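Diguanylate cyclase DosC (Escherichia coli, PDB 4ZVA) makes the second messenger cyclic di-GMP in response to oxygen, which is probably sensed by its haem-binding globin domain, the part whose structure is described here. Local coordinates at residues L10-D15 against A74-V79; D5-L10 against I139-E144; L33-Y38 against Q59-M64; I25-A30 against W67-L72. All blocks are in the same frame, centred on the assembly; numbering follows the deposited sequence.

Interaction 1: L10-D15 against A74-V79; sequences LVEQAD and AQVDDV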
# COMPACT_ATOMS: atom_id res chain seq x y z
N LEU A 10 -13.83 5.15 -5.59
CA LEU A 10 -13.48 3.86 -5.00
C LEU A 10 -14.66 3.22 -4.27
O LEU A 10 -14.93 2.03 -4.44
CB LEU A 10 -12.31 4.02 -4.03
CG LEU A 10 -11.91 2.76 -3.27
CD1 LEU A 10 -11.41 1.69 -4.23
CD2 LEU A 10 -10.85 3.08 -2.22
N VAL A 11 -15.38 4.02 -3.49
CA VAL A 11 -16.55 3.54 -2.77
C VAL A 11 -17.67 3.20 -3.75
O VAL A 11 -18.33 2.17 -3.62
CB VAL A 11 -17.06 4.59 -1.76
CG1 VAL A 11 -18.35 4.12 -1.09
CG2 VAL A 11 -15.99 4.88 -0.71
N GLU A 12 -17.86 4.07 -4.74
CA GLU A 12 -18.90 3.89 -5.75
C GLU A 12 -18.69 2.65 -6.62
O GLU A 12 -19.65 2.02 -7.05
CB GLU A 12 -18.97 5.14 -6.63
CG GLU A 12 -19.79 6.27 -6.04
CD GLU A 12 -19.83 7.49 -6.94
OE1 GLU A 12 -19.36 7.39 -8.09
OE2 GLU A 12 -20.32 8.54 -6.48
N GLN A 13 -17.43 2.31 -6.88
CA GLN A 13 -17.11 1.19 -7.75
C GLN A 13 -17.28 -0.16 -7.05
O GLN A 13 -17.57 -1.17 -7.69
CB GLN A 13 -15.69 1.31 -8.30
CG GLN A 13 -15.49 2.41 -9.36
CD GLN A 13 -16.16 2.09 -10.69
OE1 GLN A 13 -16.77 1.04 -10.87
NE2 GLN A 13 -16.04 3.02 -11.63
N ALA A 14 -17.08 -0.18 -5.73
CA ALA A 14 -17.20 -1.41 -4.96
C ALA A 14 -18.67 -1.72 -4.66
O ALA A 14 -19.40 -0.88 -4.13
CB ALA A 14 -16.41 -1.30 -3.67
N ASP A 15 -19.10 -2.94 -4.99
CA ASP A 15 -20.48 -3.34 -4.76
C ASP A 15 -20.82 -3.32 -3.28
O ASP A 15 -19.95 -3.57 -2.44
CB ASP A 15 -20.73 -4.72 -5.36
CG ASP A 15 -20.59 -4.74 -6.87
OD1 ASP A 15 -20.85 -3.69 -7.50
OD2 ASP A 15 -20.21 -5.79 -7.42
N ALA A 74 -16.20 3.42 4.90
CA ALA A 74 -16.44 4.69 4.22
C ALA A 74 -17.62 4.66 3.25
O ALA A 74 -17.67 3.84 2.34
CB ALA A 74 -15.19 5.12 3.47
N GLN A 75 -18.57 5.56 3.47
CA GLN A 75 -19.61 5.83 2.49
C GLN A 75 -19.22 7.06 1.69
O GLN A 75 -18.33 7.81 2.09
CB GLN A 75 -20.97 6.02 3.17
CG GLN A 75 -21.37 4.85 4.05
CD GLN A 75 -21.22 3.51 3.35
OE1 GLN A 75 -21.83 3.26 2.31
NE2 GLN A 75 -20.39 2.63 3.92
N VAL A 76 -19.88 7.27 0.55
CA VAL A 76 -19.58 8.41 -0.31
C VAL A 76 -19.67 9.73 0.43
O VAL A 76 -18.82 10.60 0.28
CB VAL A 76 -20.53 8.44 -1.53
CG1 VAL A 76 -20.32 9.71 -2.34
CG2 VAL A 76 -20.33 7.21 -2.40
N ASP A 77 -20.69 9.87 1.28
CA ASP A 77 -20.91 11.12 2.00
C ASP A 77 -19.95 11.27 3.18
O ASP A 77 -19.91 12.33 3.82
CB ASP A 77 -22.36 11.20 2.49
CG ASP A 77 -23.35 11.22 1.34
OD1 ASP A 77 -23.01 11.76 0.27
OD2 ASP A 77 -24.48 10.70 1.51
N ASP A 78 -19.18 10.23 3.46
CA ASP A 78 -18.21 10.26 4.55
C ASP A 78 -16.85 10.77 4.08
O ASP A 78 -16.03 11.20 4.90
CB ASP A 78 -18.04 8.87 5.17
CG ASP A 78 -19.29 8.39 5.89
OD1 ASP A 78 -20.08 9.24 6.35
OD2 ASP A 78 -19.47 7.16 5.98
N VAL A 79 -16.63 10.72 2.77
CA VAL A 79 -15.33 11.02 2.17
C VAL A 79 -14.76 12.36 2.62
O VAL A 79 -13.60 12.46 3.02
CB VAL A 79 -15.40 11.00 0.63
CG1 VAL A 79 -14.09 11.49 0.02
CG2 VAL A 79 -15.73 9.60 0.12

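Interaction 2: D5-L10 against I139-E144; sequences DEWTGL and IDIAME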
# COMPACT_ATOMS: atom_id res chain seq x y z
N ASP A 5 -12.80 12.97 -5.35
CA ASP A 5 -13.39 12.26 -6.47
C ASP A 5 -12.85 10.84 -6.57
O ASP A 5 -13.56 9.92 -6.98
CB ASP A 5 -13.12 13.01 -7.78
CG ASP A 5 -13.70 14.41 -7.76
OD1 ASP A 5 -14.67 14.65 -7.01
OD2 ASP A 5 -13.18 15.28 -8.50
N GLU A 6 -11.59 10.67 -6.20
CA GLU A 6 -10.94 9.36 -6.24
C GLU A 6 -11.47 8.46 -5.13
O GLU A 6 -11.80 7.29 -5.37
CB GLU A 6 -9.43 9.52 -6.12
CG GLU A 6 -8.66 8.22 -5.96
CD GLU A 6 -8.44 7.49 -7.27
OE1 GLU A 6 -7.79 6.42 -7.25
OE2 GLU A 6 -8.90 8.00 -8.32
N TRP A 7 -11.56 9.00 -3.92
CA TRP A 7 -12.08 8.24 -2.79
C TRP A 7 -13.55 7.90 -3.02
O TRP A 7 -13.98 6.78 -2.76
CB TRP A 7 -11.89 9.03 -1.49
CG TRP A 7 -11.83 8.17 -0.27
CD1 TRP A 7 -12.37 6.92 -0.11
CD2 TRP A 7 -11.15 8.47 0.95
NE1 TRP A 7 -12.09 6.44 1.15
CE2 TRP A 7 -11.34 7.37 1.82
CE3 TRP A 7 -10.41 9.56 1.40
CZ2 TRP A 7 -10.81 7.34 3.10
CZ3 TRP A 7 -9.88 9.52 2.68
CH2 TRP A 7 -10.08 8.42 3.52
N THR A 8 -14.30 8.88 -3.52
CA THR A 8 -15.71 8.68 -3.86
C THR A 8 -15.88 7.59 -4.91
O THR A 8 -16.73 6.71 -4.78
CB THR A 8 -16.35 9.98 -4.39
OG1 THR A 8 -16.38 10.96 -3.34
CG2 THR A 8 -17.76 9.72 -4.88
N GLY A 9 -15.06 7.66 -5.96
CA GLY A 9 -15.08 6.66 -7.01
C GLY A 9 -14.81 5.27 -6.48
O GLY A 9 -15.48 4.31 -6.87
N LEU A 10 -13.83 5.15 -5.59
CA LEU A 10 -13.48 3.86 -5.00
C LEU A 10 -14.66 3.22 -4.27
O LEU A 10 -14.93 2.03 -4.44
CB LEU A 10 -12.31 4.02 -4.03
CG LEU A 10 -11.91 2.76 -3.27
CD1 LEU A 10 -11.41 1.69 -4.23
CD2 LEU A 10 -10.85 3.08 -2.22
N ILE A 139 -7.14 2.00 2.48
CA ILE A 139 -6.07 2.34 3.40
C ILE A 139 -5.01 3.18 2.69
O ILE A 139 -4.50 4.16 3.25
CB ILE A 139 -5.42 1.08 4.01
CG1 ILE A 139 -6.43 0.36 4.92
CG2 ILE A 139 -4.17 1.43 4.80
CD1 ILE A 139 -5.90 -0.90 5.55
N ASP A 140 -4.70 2.82 1.45
CA ASP A 140 -3.71 3.55 0.66
C ASP A 140 -4.15 4.97 0.31
O ASP A 140 -3.34 5.90 0.38
CB ASP A 140 -3.39 2.79 -0.63
CG ASP A 140 -2.37 1.69 -0.42
OD1 ASP A 140 -1.71 1.68 0.64
OD2 ASP A 140 -2.20 0.85 -1.34
N ILE A 141 -5.41 5.15 -0.07
CA ILE A 141 -5.92 6.48 -0.40
C ILE A 141 -5.91 7.36 0.85
O ILE A 141 -5.62 8.55 0.77
CB ILE A 141 -7.35 6.43 -1.03
CG1 ILE A 141 -7.74 7.79 -1.59
CG2 ILE A 141 -8.40 5.97 -0.04
CD1 ILE A 141 -7.01 8.15 -2.85
N ALA A 142 -6.20 6.77 2.00
CA ALA A 142 -6.18 7.49 3.26
C ALA A 142 -4.76 7.88 3.64
O ALA A 142 -4.52 8.98 4.14
CB ALA A 142 -6.81 6.65 4.37
N MET A 143 -3.81 6.99 3.40
CA MET A 143 -2.40 7.26 3.70
C MET A 143 -1.88 8.44 2.89
O MET A 143 -1.15 9.28 3.40
CB MET A 143 -1.53 6.04 3.44
CG MET A 143 -0.04 6.34 3.60
SD MET A 143 1.03 4.90 3.60
CE MET A 143 0.89 4.37 1.89
N GLU A 144 -2.26 8.49 1.62
CA GLU A 144 -1.78 9.56 0.75
C GLU A 144 -2.30 10.91 1.23
O GLU A 144 -1.56 11.89 1.26
CB GLU A 144 -2.20 9.32 -0.70
CG GLU A 144 -1.70 10.41 -1.65
CD GLU A 144 -1.94 10.07 -3.12
OE1 GLU A 144 -1.95 8.87 -3.46
OE2 GLU A 144 -2.13 11.01 -3.92

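Interaction 3: L33-Y38 against Q59-M64; sequences LSIEFY and QLKSAM. With HEM (protoporphyrin IX containing Fe), chain C.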
# COMPACT_ATOMS: atom_id res chain seq x y z
N LEU A 33 -6.70 -5.59 15.73
CA LEU A 33 -5.82 -4.91 14.79
C LEU A 33 -5.02 -3.79 15.47
O LEU A 33 -3.82 -3.68 15.26
CB LEU A 33 -6.62 -4.35 13.62
CG LEU A 33 -7.19 -5.36 12.62
CD1 LEU A 33 -8.10 -4.68 11.63
CD2 LEU A 33 -6.06 -6.09 11.90
N SER A 34 -5.69 -2.99 16.28
CA SER A 34 -5.03 -1.87 16.95
C SER A 34 -3.96 -2.35 17.94
O SER A 34 -2.90 -1.75 18.07
CB SER A 34 -6.05 -0.99 17.67
OG SER A 34 -6.68 -1.69 18.74
N ILE A 35 -4.25 -3.46 18.62
CA ILE A 35 -3.33 -4.02 19.60
C ILE A 35 -2.10 -4.63 18.92
O ILE A 35 -0.96 -4.37 19.33
CB ILE A 35 -4.02 -5.09 20.46
CG1 ILE A 35 -5.14 -4.45 21.29
CG2 ILE A 35 -3.01 -5.80 21.36
CD1 ILE A 35 -6.04 -5.46 21.96
N GLU A 36 -2.33 -5.44 17.90
CA GLU A 36 -1.24 -6.08 17.16
C GLU A 36 -0.40 -5.05 16.41
O GLU A 36 0.82 -5.18 16.31
CB GLU A 36 -1.80 -7.13 16.20
CG GLU A 36 -0.74 -7.91 15.42
CD GLU A 36 0.07 -8.86 16.28
OE1 GLU A 36 -0.18 -8.95 17.50
OE2 GLU A 36 0.98 -9.53 15.74
N PHE A 37 -1.07 -4.03 15.88
CA PHE A 37 -0.39 -2.90 15.24
C PHE A 37 0.61 -2.27 16.20
O PHE A 37 1.78 -2.08 15.85
CB PHE A 37 -1.42 -1.85 14.80
CG PHE A 37 -0.83 -0.53 14.39
CD1 PHE A 37 -0.38 -0.33 13.09
CD2 PHE A 37 -0.73 0.51 15.29
CE1 PHE A 37 0.15 0.89 12.71
CE2 PHE A 37 -0.19 1.73 14.92
CZ PHE A 37 0.25 1.92 13.62
N TYR A 38 0.15 -1.96 17.40
CA TYR A 38 0.98 -1.32 18.41
C TYR A 38 2.18 -2.19 18.79
O TYR A 38 3.29 -1.70 18.94
CB TYR A 38 0.16 -1.00 19.66
CG TYR A 38 0.90 -0.16 20.68
CD1 TYR A 38 0.93 1.22 20.58
CD2 TYR A 38 1.57 -0.75 21.75
CE1 TYR A 38 1.61 2.00 21.50
CE2 TYR A 38 2.25 0.01 22.68
CZ TYR A 38 2.27 1.38 22.55
OH TYR A 38 2.95 2.15 23.47
N GLN A 59 -4.42 5.70 24.40
CA GLN A 59 -5.15 6.61 23.52
C GLN A 59 -4.95 6.25 22.05
O GLN A 59 -5.88 6.38 21.25
CB GLN A 59 -4.74 8.06 23.78
CG GLN A 59 -5.25 8.62 25.09
CD GLN A 59 -4.92 10.09 25.27
OE1 GLN A 59 -3.89 10.57 24.78
NE2 GLN A 59 -5.78 10.82 25.96
N LEU A 60 -3.74 5.82 21.70
CA LEU A 60 -3.43 5.47 20.32
C LEU A 60 -4.19 4.24 19.87
O LEU A 60 -4.70 4.19 18.75
CB LEU A 60 -1.92 5.24 20.15
CG LEU A 60 -1.45 4.81 18.75
CD1 LEU A 60 -1.86 5.83 17.69
CD2 LEU A 60 0.05 4.59 18.74
N LYS A 61 -4.27 3.24 20.75
CA LYS A 61 -4.99 2.01 20.44
C LYS A 61 -6.47 2.31 20.20
O LYS A 61 -7.07 1.80 19.27
CB LYS A 61 -4.83 0.99 21.57
CG LYS A 61 -3.45 0.36 21.64
CD LYS A 61 -3.37 -0.67 22.75
CE LYS A 61 -2.01 -1.34 22.78
NZ LYS A 61 -1.91 -2.36 23.86
N SER A 62 -7.04 3.16 21.06
CA SER A 62 -8.43 3.57 20.92
C SER A 62 -8.63 4.40 19.65
O SER A 62 -9.65 4.27 18.97
CB SER A 62 -8.87 4.38 22.15
OG SER A 62 -10.17 4.91 21.97
N ALA A 63 -7.66 5.24 19.34
CA ALA A 63 -7.72 6.07 18.13
C ALA A 63 -7.63 5.21 16.87
O ALA A 63 -8.30 5.48 15.88
CB ALA A 63 -6.62 7.11 18.15
N MET A 64 -6.79 4.18 16.92
CA MET A 64 -6.61 3.29 15.77
C MET A 64 -7.88 2.50 15.46
O MET A 64 -8.22 2.31 14.29
CB MET A 64 -5.45 2.32 16.02
CG MET A 64 -4.07 2.92 15.76
SD MET A 64 -3.81 3.38 14.03
CE MET A 64 -4.29 1.88 13.18
CHA HEM C . -1.85 9.74 17.05
CHB HEM C . 2.41 7.44 16.82
CHC HEM C . 1.10 5.63 12.53
CHD HEM C . -3.47 7.03 13.31
C1A HEM C . -0.60 9.26 17.40
C2A HEM C . 0.12 9.49 18.64
C3A HEM C . 1.29 8.85 18.56
C4A HEM C . 1.36 8.20 17.27
CMA HEM C . 2.38 8.81 19.65
CAA HEM C . -0.37 10.31 19.85
CBA HEM C . -1.66 9.72 20.39
CGA HEM C . -1.98 10.31 21.74
O1A HEM C . -1.02 10.69 22.46
O2A HEM C . -3.18 10.39 22.09
C1B HEM C . 2.42 6.72 15.65
C2B HEM C . 3.48 5.83 15.21
C3B HEM C . 3.11 5.32 14.01
C4B HEM C . 1.82 5.89 13.67
CMB HEM C . 4.76 5.56 16.03
CAB HEM C . 3.84 4.32 13.08
CBB HEM C . 4.99 3.71 13.37
C1C HEM C . -0.26 5.76 12.40
C2C HEM C . -1.10 5.13 11.40
C3C HEM C . -2.37 5.52 11.62
C4C HEM C . -2.36 6.41 12.76
CMC HEM C . -0.54 4.18 10.32
CAC HEM C . -3.67 5.15 10.86
CBC HEM C . -3.74 4.27 9.86
C1D HEM C . -3.47 7.89 14.39
C2D HEM C . -4.65 8.56 14.91
C3D HEM C . -4.14 9.41 16.09
C4D HEM C . -2.71 9.17 16.15
CMD HEM C . -6.09 8.41 14.39
CAD HEM C . -4.96 10.33 17.02
CBD HEM C . -5.61 11.44 16.20
CGD HEM C . -6.06 12.56 17.10
O1D HEM C . -6.84 13.43 16.63
O2D HEM C . -5.65 12.58 18.29
NA HEM C . 0.19 8.47 16.59
NB HEM C . 1.43 6.74 14.69
NC HEM C . -1.06 6.54 13.21
ND HEM C . -2.36 8.29 15.13
FE HEM C . -0.40 7.71 14.76
O HOH W 1 -0.17 -3.98 21.93

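Interaction 4: I25-A30 against W67-L72; sequences IAVAHA and WIINVL. With HEM (protoporphyrin IX containing Fe), chain C.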
# COMPACT_ATOMS: atom_id res chain seq x y z
N ILE A 25 -15.58 -6.81 8.82
CA ILE A 25 -14.24 -7.17 9.23
C ILE A 25 -13.63 -6.09 10.12
O ILE A 25 -13.03 -6.39 11.15
CB ILE A 25 -13.32 -7.41 8.01
CG1 ILE A 25 -13.71 -8.71 7.30
CG2 ILE A 25 -11.86 -7.49 8.44
CD1 ILE A 25 -13.50 -9.95 8.13
N ALA A 26 -13.81 -4.84 9.72
CA ALA A 26 -13.25 -3.71 10.45
C ALA A 26 -13.78 -3.63 11.88
O ALA A 26 -13.01 -3.61 12.83
CB ALA A 26 -13.53 -2.41 9.70
N VAL A 27 -15.10 -3.56 12.03
CA VAL A 27 -15.70 -3.42 13.35
C VAL A 27 -15.40 -4.63 14.24
O VAL A 27 -15.04 -4.47 15.40
CB VAL A 27 -17.23 -3.23 13.25
CG1 VAL A 27 -17.86 -3.11 14.63
CG2 VAL A 27 -17.54 -2.00 12.41
N ALA A 28 -15.50 -5.83 13.68
CA ALA A 28 -15.31 -7.06 14.45
C ALA A 28 -13.87 -7.25 14.91
O ALA A 28 -13.62 -7.89 15.93
CB ALA A 28 -15.77 -8.27 13.64
N HIS A 29 -12.92 -6.70 14.16
CA HIS A 29 -11.52 -7.00 14.43
C HIS A 29 -10.65 -5.76 14.68
O HIS A 29 -9.44 -5.88 14.82
CB HIS A 29 -10.93 -7.83 13.29
CG HIS A 29 -11.61 -9.15 13.10
ND1 HIS A 29 -12.60 -9.35 12.16
CD2 HIS A 29 -11.46 -10.33 13.74
CE1 HIS A 29 -13.02 -10.60 12.22
NE2 HIS A 29 -12.35 -11.21 13.18
N ALA A 30 -11.27 -4.58 14.73
CA ALA A 30 -10.53 -3.34 14.98
C ALA A 30 -9.73 -3.41 16.27
O ALA A 30 -8.60 -2.91 16.33
CB ALA A 30 -11.47 -2.15 15.02
N TRP A 67 -10.16 4.77 13.71
CA TRP A 67 -9.62 5.06 12.38
C TRP A 67 -9.92 3.93 11.41
O TRP A 67 -10.42 4.16 10.31
CB TRP A 67 -8.11 5.30 12.45
CG TRP A 67 -7.53 5.83 11.17
CD1 TRP A 67 -7.28 7.14 10.86
CD2 TRP A 67 -7.14 5.07 10.02
NE1 TRP A 67 -6.75 7.24 9.59
CE2 TRP A 67 -6.65 5.98 9.05
CE3 TRP A 67 -7.14 3.70 9.71
CZ2 TRP A 67 -6.18 5.57 7.81
CZ3 TRP A 67 -6.68 3.30 8.47
CH2 TRP A 67 -6.20 4.23 7.53
N ILE A 68 -9.61 2.71 11.82
CA ILE A 68 -9.81 1.53 10.99
C ILE A 68 -11.27 1.38 10.58
O ILE A 68 -11.57 1.15 9.41
CB ILE A 68 -9.35 0.25 11.71
CG1 ILE A 68 -7.83 0.28 11.88
CG2 ILE A 68 -9.77 -0.99 10.95
CD1 ILE A 68 -7.29 -0.78 12.82
N ILE A 69 -12.18 1.52 11.54
CA ILE A 69 -13.60 1.42 11.25
C ILE A 69 -14.07 2.53 10.31
O ILE A 69 -14.79 2.26 9.35
CB ILE A 69 -14.45 1.46 12.55
CG1 ILE A 69 -14.14 0.25 13.43
CG2 ILE A 69 -15.94 1.50 12.22
CD1 ILE A 69 -14.84 0.26 14.77
N ASN A 70 -13.65 3.76 10.58
CA ASN A 70 -14.08 4.89 9.75
C ASN A 70 -13.64 4.74 8.30
O ASN A 70 -14.43 4.97 7.38
CB ASN A 70 -13.54 6.20 10.33
CG ASN A 70 -14.32 6.67 11.54
OD1 ASN A 70 -15.52 6.44 11.65
ND2 ASN A 70 -13.63 7.33 12.47
N VAL A 71 -12.40 4.33 8.10
CA VAL A 71 -11.85 4.20 6.75
C VAL A 71 -12.47 3.05 5.97
O VAL A 71 -12.91 3.21 4.84
CB VAL A 71 -10.31 4.03 6.79
CG1 VAL A 71 -9.78 3.62 5.42
CG2 VAL A 71 -9.65 5.31 7.26
N LEU A 72 -12.52 1.87 6.59
CA LEU A 72 -13.00 0.68 5.89
C LEU A 72 -14.52 0.67 5.72
O LEU A 72 -15.05 -0.06 4.88
CB LEU A 72 -12.54 -0.58 6.62
CG LEU A 72 -11.02 -0.78 6.63
CD1 LEU A 72 -10.63 -2.12 7.24
CD2 LEU A 72 -10.46 -0.66 5.21
CHA HEM C . -1.85 9.74 17.05
CHB HEM C . 2.41 7.44 16.82
CHC HEM C . 1.10 5.63 12.53
CHD HEM C . -3.47 7.03 13.31
C1A HEM C . -0.60 9.26 17.40
C2A HEM C . 0.12 9.49 18.64
C3A HEM C . 1.29 8.85 18.56
C4A HEM C . 1.36 8.20 17.27
CMA HEM C . 2.38 8.81 19.65
CAA HEM C . -0.37 10.31 19.85
CBA HEM C . -1.66 9.72 20.39
CGA HEM C . -1.98 10.31 21.74
O1A HEM C . -1.02 10.69 22.46
O2A HEM C . -3.18 10.39 22.09
C1B HEM C . 2.42 6.72 15.65
C2B HEM C . 3.48 5.83 15.21
C3B HEM C . 3.11 5.32 14.01
C4B HEM C . 1.82 5.89 13.67
CMB HEM C . 4.76 5.56 16.03
CAB HEM C . 3.84 4.32 13.08
CBB HEM C . 4.99 3.71 13.37
C1C HEM C . -0.26 5.76 12.40
C2C HEM C . -1.10 5.13 11.40
C3C HEM C . -2.37 5.52 11.62
C4C HEM C . -2.36 6.41 12.76
CMC HEM C . -0.54 4.18 10.32
CAC HEM C . -3.67 5.15 10.86
CBC HEM C . -3.74 4.27 9.86
C1D HEM C . -3.47 7.89 14.39
C2D HEM C . -4.65 8.56 14.91
C3D HEM C . -4.14 9.41 16.09
C4D HEM C . -2.71 9.17 16.15
CMD HEM C . -6.09 8.41 14.39
CAD HEM C . -4.96 10.33 17.02
CBD HEM C . -5.61 11.44 16.20
CGD HEM C . -6.06 12.56 17.10
O1D HEM C . -6.84 13.43 16.63
O2D HEM C . -5.65 12.58 18.29
NA HEM C . 0.19 8.47 16.59
NB HEM C . 1.43 6.74 14.69
NC HEM C . -1.06 6.54 13.21
ND HEM C . -2.36 8.29 15.13
FE HEM C . -0.40 7.71 14.76

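Interaction 1: L10-D15 against A74-V79
Val-11, on the last turn of helix 2-13, sets its two methyl groups around a backbone oxygen of the loop. Its CG1 lies 3.5 Å from Ala-74 O and its CG2 lies 3.6 Å from the same Ala-74 O, so the forked end of the valine straddles one carbonyl. The fork is set by chi1 of 175°, which puts CG1 opposite the backbone N and directs it onward to Val-76, where Val-11 CG1 and Val-76 CG2 stand 3.9 Å apart. Beyond CG2 there is a looser touch at 4.3 Å from Val-11 CG2 to Ala-74 CB. The pair illustrates how an all-helical globin of the Protoglobin family packs a connecting loop: the turn between helix 54-72 and helix 79-96 rests on the end of the N-terminal helix through methyl groups, with no hydrogen bond passing between the two segments. The loop is instead stiffened from within. Gln-75 N donates to Asp-78 OD2 over 3.1 Å, reaching the carboxylate on its anti side and well out of its plane, while the other oxygen of Asp-78 is engaged in a salt bridge with Arg-81. The side-chain NE2 of Gln-75 hydrogen-bonds back to Ser-73 O. Next after Val-11 on the helix, Glu-12 adds its aliphatic stem, Glu-12 CG meeting Val-76 CG2 at 3.8 Å along the solvent-facing border. Past Glu-12 the helix draws away from the 74-79 loop: Ala-14 abandons helical geometry, packs on Phe-134 of helix 125-147, and offers its carbonyl oxygen to Arg-19 at the start of helix 16-43.

Interaction 2: D5-L10 against I139-E144
Ile-141 drives its CG2 methyl onto the indole of Trp-7, and this is the tight part of the contact. The methyl sits 3.8 Å from the centroid of the five-membered ring of Trp-7 and only 10° off the ring normal, a CH-pi contact squarely over one face. Further along the same indole, Trp-7 CH2 meets Ala-142 CB at 3.8 Å. The other branch of the isoleucine, with CG1 anti to the backbone N (chi1 -170°), carries CD1 away from the indole to Glu-6, whose CG lies 3.5 Å from Ile-141 CD1. Were Trp-7 cut back to an alanine, the Ile-141 methyl would probably lose the ring face it rests on and a gap would open beside Ala-142. Packing slackens toward Leu-10, where Leu-10 CD2 comes no nearer than 4.4 Å to Ile-141 CG2, and the partly exposed Glu-6 bends its acid group out of the apolar zone. That carboxylate makes salt bridges with Lys-112 and Arg-108 of the second subunit, so this border belongs to the dimer. The segment axes pass 10.7 Å apart at 168°, a nearly antiparallel helix pair. It is a worked example of the N-terminal helix of a sensor globin lying against helix 125-147, which, with helix 100-119, faces its partner subunit, consistent with the dimer interface of globin-coupled sensors.

Interaction 3: L33-Y38 against Q59-M64
Phe-37 holds its CG opposite the backbone N (chi1 168°), which carries the ring toward Met-64, while the methionine folds back at both chi2 and chi3 to lay its thioether over that ring. Met-64 SD lies 4.4 Å from the centroid of the Phe-37 ring, a Met-aromatic contact, and the Met-64 CE methyl stands over the middle of the same face, 5° off the normal, as a CH-pi contact. The sulfur also serves the cofactor, Met-64 SD approaching haem C3C to 3.5 Å, and the Phe-37 ring turns its edge to the porphyrin. Leu-60 likewise works in two directions. One methyl, Leu-60 CD1, lies 3.5 Å from haem NA, close above the iron and on the same face of the macrocycle as the sulfur; the other, Leu-60 CD2, meets Tyr-38 CD1 at 3.9 Å in the plane of the phenol ring.

Toward the surface the extended Lys-61 crosses Tyr-38 at about a right angle, its CE 3.8 Å from Tyr-38 CD2. Its ammonium end, paired with Glu-57 in a salt bridge, is also joined to the opposite helix by a water that donates to Ile-35 O (2.7 Å) and accepts from Lys-61 NZ (3.1 Å). Close to the axis crossing, Ser-34 packs its CB against the Lys-61 carbonyl and the Met-64 CB, and its hydroxyl bonds to His-31 O. Such a small residue suits segment axes only 8.7 Å apart and crossing at 131°. Two helices crossing over one haem face, each lending apolar groups to the porphyrin, are consistent with the B and E helices over the distal side of the haem in globins.

Interaction 4: I25-A30 against W67-L72
Ala-26 presses its methyl between two residues of the opposite helix: its CB is 3.7 Å from Leu-72 CB, with the Leu-72 CD1 methyl nearly as near, and 4.2 Å from Ile-68 CG2. One turn later Ala-30 repeats the role, its CB 3.9 Å from Ile-69 CG1. The two alanines illustrate how small residues let helices come close, for the segment axes are 8.5 Å apart and run antiparallel at 173°. Ile-69 lies along the outer flank with CG1 turned opposite its carbonyl carbon (chi1 -64°). This sends CG1 and CD1 over the first helix near Val-27 CA and Ala-30 CB, and leaves Ile-69 CG2 to touch Val-27 CG2 at 3.9 Å on the exposed border. Within 25-30, His-29 ND1 donates back to Ile-25 O over 3.2 Å, in the carbonyl plane and nearly in the plane of its own ring.

The far side of segment 67-72, on helix 54-72, faces the cofactor. Trp-67 carries a haem vinyl over one face of its indole, Trp-67 CH2 and haem CBC being 3.4 Å apart, and has a methyl of Val-71 over the other, which holds the ring as the middle layer of a sandwich. A serine in place of Trp-67 would probably leave that vinyl without its flat cover and Gln-86 without the indole N-H that now bonds to its side-chain oxygen. The antiparallel pair is flanked by helix 100-119, which touches Ile-25, Trp-67 and Ile-68, while helix 125-147 meets Trp-67, Val-71 and Leu-72, and helix 79-96 receives Asn-70 and Val-71.

In the fold
The four contacts form a chain from the N-terminal helix to the haem. Interactions 1 and 2 share Leu-10 and have centres about 9 Å apart; Val-79 CG1 meets Trp-7 CB at 3.6 Å between them. Interaction 2 passes to interaction 4 where Ala-142 CB touches Trp-67 CZ2 at 3.7 Å. Interactions 4 and 3 are two places along the same helix pair, 16-43 and 54-72, with centres about 11 Å apart and Leu-33 packed on Ile-68. Both reach the haem directly, whereas the Ala-142 side chain is about 7 Å and that of Ala-74 about 13 Å from it. Interactions 1 and 3, with centres about 24 Å apart, lie on opposite sides of the chain's centre.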